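Local structure of putative platelet activating factor (Streptococcus pneumoniae, 2HSJ) at residues 156-159 / 160-164; 103-106 / 107-110. The protein is of unknown function but is probably a GDSL-type esterase or acylhydrolase acting on an unidentified substrate. All coordinates share one frame; numbering follows the deposited sequence.

Interaction 1: 156-159 / 160-164; sequences WNQA and YQELA. With MG (magnesium ion), chain P.
W156 and Y160 stand one helical turn apart on the buried side of helix 150-164, the indole CE3 lying 4.3 Å from CE1 of the phenol. They do not stack: Y160 OH comes to the indole edge, near the plane of that ring. The phenol leans back over the preceding turn because its CG is anti to its own carbonyl carbon (chi1 -81°), which brings CD1 within 3.3 Å of W156 O. That same oxygen accepts the bond from Y160 N (2.9 Å, 161° at the hydrogen). Tyrosine suits this place, its ring packing among apolar groups while OH bonds I93 O; N157 is likewise buried, with OD1 taken by I132 N. In the alpha/beta/alpha SGNH-hydrolase fold this helix packs against the parallel sheet, and Y160, Q161 and A164 touch F172 of strand 170-173. A159, small enough for a close approach between helices, faces helix 104-121.

On the exposed side packing is loose. E162 CG, set beside its own backbone N, passes 3.2 Å from Q158 O, and the rest of the chain runs on extended, OE2 staying 4.4 Å from Q158 CG; these long polar chains, like Q161, tolerate water. At the C-terminal end, where helix carbonyls run out of amide partners, A164 O binds a magnesium ion at 2.3 Å, joined by Y167 O, V170 O and a water at 2.6 Å.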
loop_
_atom_site.group_PDB
_atom_site.type_symbol
_atom_site.label_atom_id
_atom_site.label_comp_id
_atom_site.label_asym_id
_atom_site.label_seq_id
_atom_site.Cartn_x
_atom_site.Cartn_y
_atom_site.Cartn_z
ATOM N N TRP D 156 -27.060 24.657 -11.845
ATOM C CA TRP D 156 -25.877 24.652 -11.001
ATOM C C TRP D 156 -24.717 23.991 -11.712
ATOM O O TRP D 156 -23.591 24.474 -11.620
ATOM C CB TRP D 156 -26.157 23.980 -9.664
ATOM C CG TRP D 156 -26.919 24.907 -8.751
ATOM C CD1 TRP D 156 -28.018 25.690 -9.079
ATOM C CD2 TRP D 156 -26.645 25.162 -7.366
ATOM N NE1 TRP D 156 -28.431 26.405 -7.970
ATOM C CE2 TRP D 156 -27.624 26.089 -6.907
ATOM C CE3 TRP D 156 -25.691 24.676 -6.456
ATOM C CZ2 TRP D 156 -27.647 26.560 -5.587
ATOM C CZ3 TRP D 156 -25.719 25.131 -5.141
ATOM C CH2 TRP D 156 -26.703 26.062 -4.714
ATOM N N ASN D 157 -24.995 22.916 -12.444
ATOM C CA ASN D 157 -23.938 22.185 -13.136
ATOM C C ASN D 157 -23.279 23.022 -14.210
ATOM O O ASN D 157 -22.071 22.892 -14.448
ATOM C CB ASN D 157 -24.450 20.848 -13.666
ATOM C CG ASN D 157 -24.665 19.845 -12.540
ATOM O OD1 ASN D 157 -24.082 19.999 -11.463
ATOM N ND2 ASN D 157 -25.465 18.800 -12.799
ATOM N N GLN D 158 -24.052 23.915 -14.828
ATOM C CA GLN D 158 -23.486 24.834 -15.824
ATOM C C GLN D 158 -22.501 25.773 -15.140
ATOM O O GLN D 158 -21.409 26.034 -15.668
ATOM C CB GLN D 158 -24.589 25.612 -16.572
ATOM C CG GLN D 158 -24.135 26.265 -17.868
ATOM C CD GLN D 158 -25.312 26.691 -18.745
ATOM O OE1 GLN D 158 -26.434 26.173 -18.598
ATOM N NE2 GLN D 158 -25.070 27.637 -19.649
ATOM N N ALA D 159 -22.882 26.264 -13.955
ATOM C CA ALA D 159 -21.994 27.098 -13.141
ATOM C C ALA D 159 -20.717 26.364 -12.661
ATOM O O ALA D 159 -19.629 26.926 -12.690
ATOM C CB ALA D 159 -22.752 27.702 -11.979
ATOM N N TYR D 160 -20.866 25.121 -12.215
ATOM C CA TYR D 160 -19.703 24.325 -11.826
ATOM C C TYR D 160 -18.747 24.168 -13.007
ATOM O O TYR D 160 -17.526 24.243 -12.838
ATOM C CB TYR D 160 -20.151 22.920 -11.390
ATOM C CG TYR D 160 -20.678 22.793 -9.953
ATOM C CD1 TYR D 160 -21.314 23.862 -9.300
ATOM C CD2 TYR D 160 -20.553 21.586 -9.264
ATOM C CE1 TYR D 160 -21.815 23.725 -7.987
ATOM C CE2 TYR D 160 -21.032 21.442 -7.962
ATOM C CZ TYR D 160 -21.664 22.515 -7.330
ATOM O OH TYR D 160 -22.128 22.370 -6.049
ATOM N N GLN D 161 -19.307 23.913 -14.190
ATOM C CA GLN D 161 -18.498 23.739 -15.399
ATOM C C GLN D 161 -17.703 25.014 -15.693
ATOM O O GLN D 161 -16.521 24.951 -16.092
ATOM C CB GLN D 161 -19.374 23.361 -16.587
ATOM C CG GLN D 161 -18.606 22.999 -17.852
ATOM C CD GLN D 161 -19.546 22.615 -18.988
ATOM O OE1 GLN D 161 -20.505 23.335 -19.286
ATOM N NE2 GLN D 161 -19.265 21.490 -19.636
ATOM N N GLU D 162 -18.331 26.171 -15.488
ATOM C CA GLU D 162 -17.673 27.457 -15.748
ATOM C C GLU D 162 -16.572 27.717 -14.717
ATOM O O GLU D 162 -15.470 28.187 -15.059
ATOM C CB GLU D 162 -18.722 28.565 -15.784
ATOM C CG GLU D 162 -19.660 28.387 -16.989
ATOM C CD GLU D 162 -20.799 29.395 -17.052
ATOM O OE1 GLU D 162 -21.176 29.956 -15.994
ATOM O OE2 GLU D 162 -21.327 29.606 -18.178
ATOM N N LEU D 163 -16.841 27.347 -13.466
ATOM C CA LEU D 163 -15.845 27.485 -12.413
ATOM C C LEU D 163 -14.622 26.596 -12.752
ATOM O O LEU D 163 -13.481 27.037 -12.654
ATOM C CB LEU D 163 -16.455 27.163 -11.029
ATOM C CG LEU D 163 -15.453 27.120 -9.875
ATOM C CD1 LEU D 163 -14.706 28.418 -9.679
ATOM C CD2 LEU D 163 -16.157 26.674 -8.565
ATOM N N ALA D 164 -14.881 25.366 -13.176
ATOM C CA ALA D 164 -13.779 24.477 -13.513
ATOM C C ALA D 164 -12.885 25.039 -14.618
ATOM O O ALA D 164 -11.688 24.757 -14.645
ATOM C CB ALA D 164 -14.281 23.086 -13.883
HETATM MG MG MG P . -10.074 23.420 -15.609
HETATM O O HOH W 1 -8.239 21.975 -16.701
#

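Interaction 2: 103-106 / 107-110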
loop_
_atom_site.group_PDB
_atom_site.type_symbol
_atom_site.label_atom_id
_atom_site.label_comp_id
_atom_site.label_asym_id
_atom_site.label_seq_id
_atom_site.Cartn_x
_atom_site.Cartn_y
_atom_site.Cartn_z
ATOM N N PRO D 103 -28.031 30.475 -1.938
ATOM C CA PRO D 103 -27.873 31.134 -3.248
ATOM C C PRO D 103 -26.750 30.502 -4.057
ATOM O O PRO D 103 -25.692 30.189 -3.505
ATOM C CB PRO D 103 -27.536 32.591 -2.887
ATOM C CG PRO D 103 -28.134 32.775 -1.494
ATOM C CD PRO D 103 -27.888 31.434 -0.825
ATOM N N VAL D 104 -26.987 30.290 -5.350
ATOM C CA VAL D 104 -25.970 29.648 -6.186
ATOM C C VAL D 104 -24.617 30.369 -6.125
ATOM O O VAL D 104 -23.572 29.732 -6.061
ATOM C CB VAL D 104 -26.464 29.404 -7.644
ATOM C CG1 VAL D 104 -26.802 30.719 -8.376
ATOM C CG2 VAL D 104 -25.451 28.591 -8.448
ATOM N N ASN D 105 -24.629 31.700 -6.136
ATOM C CA ASN D 105 -23.393 32.468 -6.024
ATOM C C ASN D 105 -22.644 32.245 -4.709
ATOM O O ASN D 105 -21.415 32.294 -4.685
ATOM C CB ASN D 105 -23.671 33.964 -6.172
ATOM C CG ASN D 105 -23.967 34.379 -7.606
ATOM O OD1 ASN D 105 -23.649 33.667 -8.563
ATOM N ND2 ASN D 105 -24.571 35.553 -7.760
ATOM N N GLU D 106 -23.377 32.014 -3.617
ATOM C CA GLU D 106 -22.730 31.673 -2.362
ATOM C C GLU D 106 -22.082 30.278 -2.435
ATOM O O GLU D 106 -20.932 30.111 -2.046
ATOM C CB GLU D 106 -23.723 31.763 -1.201
ATOM C CG GLU D 106 -23.156 31.406 0.178
ATOM C CD GLU D 106 -24.194 31.610 1.285
ATOM O OE1 GLU D 106 -24.899 32.644 1.274
ATOM O OE2 GLU D 106 -24.310 30.739 2.161
ATOM N N ALA D 107 -22.812 29.288 -2.948
ATOM C CA ALA D 107 -22.219 27.954 -3.139
ATOM C C ALA D 107 -20.968 27.997 -4.034
ATOM O O ALA D 107 -19.958 27.343 -3.744
ATOM C CB ALA D 107 -23.237 26.979 -3.706
ATOM N N LEU D 108 -21.053 28.735 -5.141
ATOM C CA LEU D 108 -19.922 28.871 -6.052
ATOM C C LEU D 108 -18.719 29.495 -5.365
ATOM O O LEU D 108 -17.610 28.957 -5.454
ATOM C CB LEU D 108 -20.305 29.700 -7.285
ATOM C CG LEU D 108 -21.299 29.061 -8.254
ATOM C CD1 LEU D 108 -21.677 30.078 -9.337
ATOM C CD2 LEU D 108 -20.774 27.748 -8.848
ATOM N N ASN D 109 -18.941 30.606 -4.662
ATOM C CA ASN D 109 -17.857 31.254 -3.918
ATOM C C ASN D 109 -17.230 30.289 -2.930
ATOM O O ASN D 109 -16.005 30.255 -2.784
ATOM C CB ASN D 109 -18.332 32.496 -3.166
ATOM C CG ASN D 109 -18.541 33.679 -4.082
ATOM O OD1 ASN D 109 -18.097 33.674 -5.232
ATOM N ND2 ASN D 109 -19.230 34.697 -3.580
ATOM N N ASN D 110 -18.065 29.472 -2.277
ATOM C CA ASN D 110 -17.544 28.449 -1.367
ATOM C C ASN D 110 -16.655 27.451 -2.107
ATOM O O ASN D 110 -15.549 27.143 -1.657
ATOM C CB ASN D 110 -18.679 27.703 -0.662
ATOM C CG ASN D 110 -19.388 28.548 0.387
ATOM O OD1 ASN D 110 -18.866 29.561 0.841
ATOM N ND2 ASN D 110 -20.570 28.116 0.780
HETATM O O HOH W 2 -22.733 28.865 2.592
#
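Four successive i to i+4 bonds wind residues 103-110 into the first turns of helix 104-121, from A107 N to P103 O at 3.1 Å, through L108 N to V104 O at 2.9 Å and N109 N to N105 O at 3.0 Å, to N110 N and E106 O at 2.9 Å. P103 holds the N-cap position, and a proline fits there because the nitrogen at the start of a helix has no i-4 carbonyl to bond, while the P103 carbonyl still accepts from A107 N.

The branched side chains of V104 and L108 lie alongside each other on one flank of the helix. L108 was modelled in two conformations; in the one described, V104 CG2 is 4.2 Å from L108 CD1, and L108 CG, placed beside its own backbone N (chi1 -68°), leans over the preceding turn toward V104 O. In the alpha/beta/alpha fold of the SGNH-hydrolase clan this apolar stripe is an interhelical surface, covered by helix 150-164, whose W156 meets V104 and A107. Alanine at 107 leaves room for the broad indole, and it also touches T70 of helix 70-75.

On the polar flank one water bridges two side chains a turn apart. E106, extended from CG onward, carries its carboxylate out to this water, which donates to OE2 and accepts from N110 ND2 at 2.9 Å. N110 ND2 also bonds T70 OG1, so this asparagine amide links helix 104-121 both to the water and to helix 70-75. N109 folds its amide back over the previous turn, CG 3.2 Å from N105 O, as suits a short polar residue on an exposed face.

Overall arrangement
Interactions 1 and 2 are helical turns from neighbouring helices, their centres about 11 Å apart, and they meet directly. The indole of W156 packs on the start of helix 104-121: its CZ3 lies 3.4 Å from A107 CB and its CZ2 3.6 Å from V104 CA. Alongside, L108, in the conformer described, packs its CD2 against A159 CB and the Y160 ring. Interaction 1 is partly buried, with more enclosed residues, among them aromatic groups and an asparagine, whereas interaction 2 is a surface contact, its polar side including a bridging water. They also sample opposite helix ends: 103-106 starts at an N-cap proline, while 160-164 finishes at a carbonyl bound to magnesium.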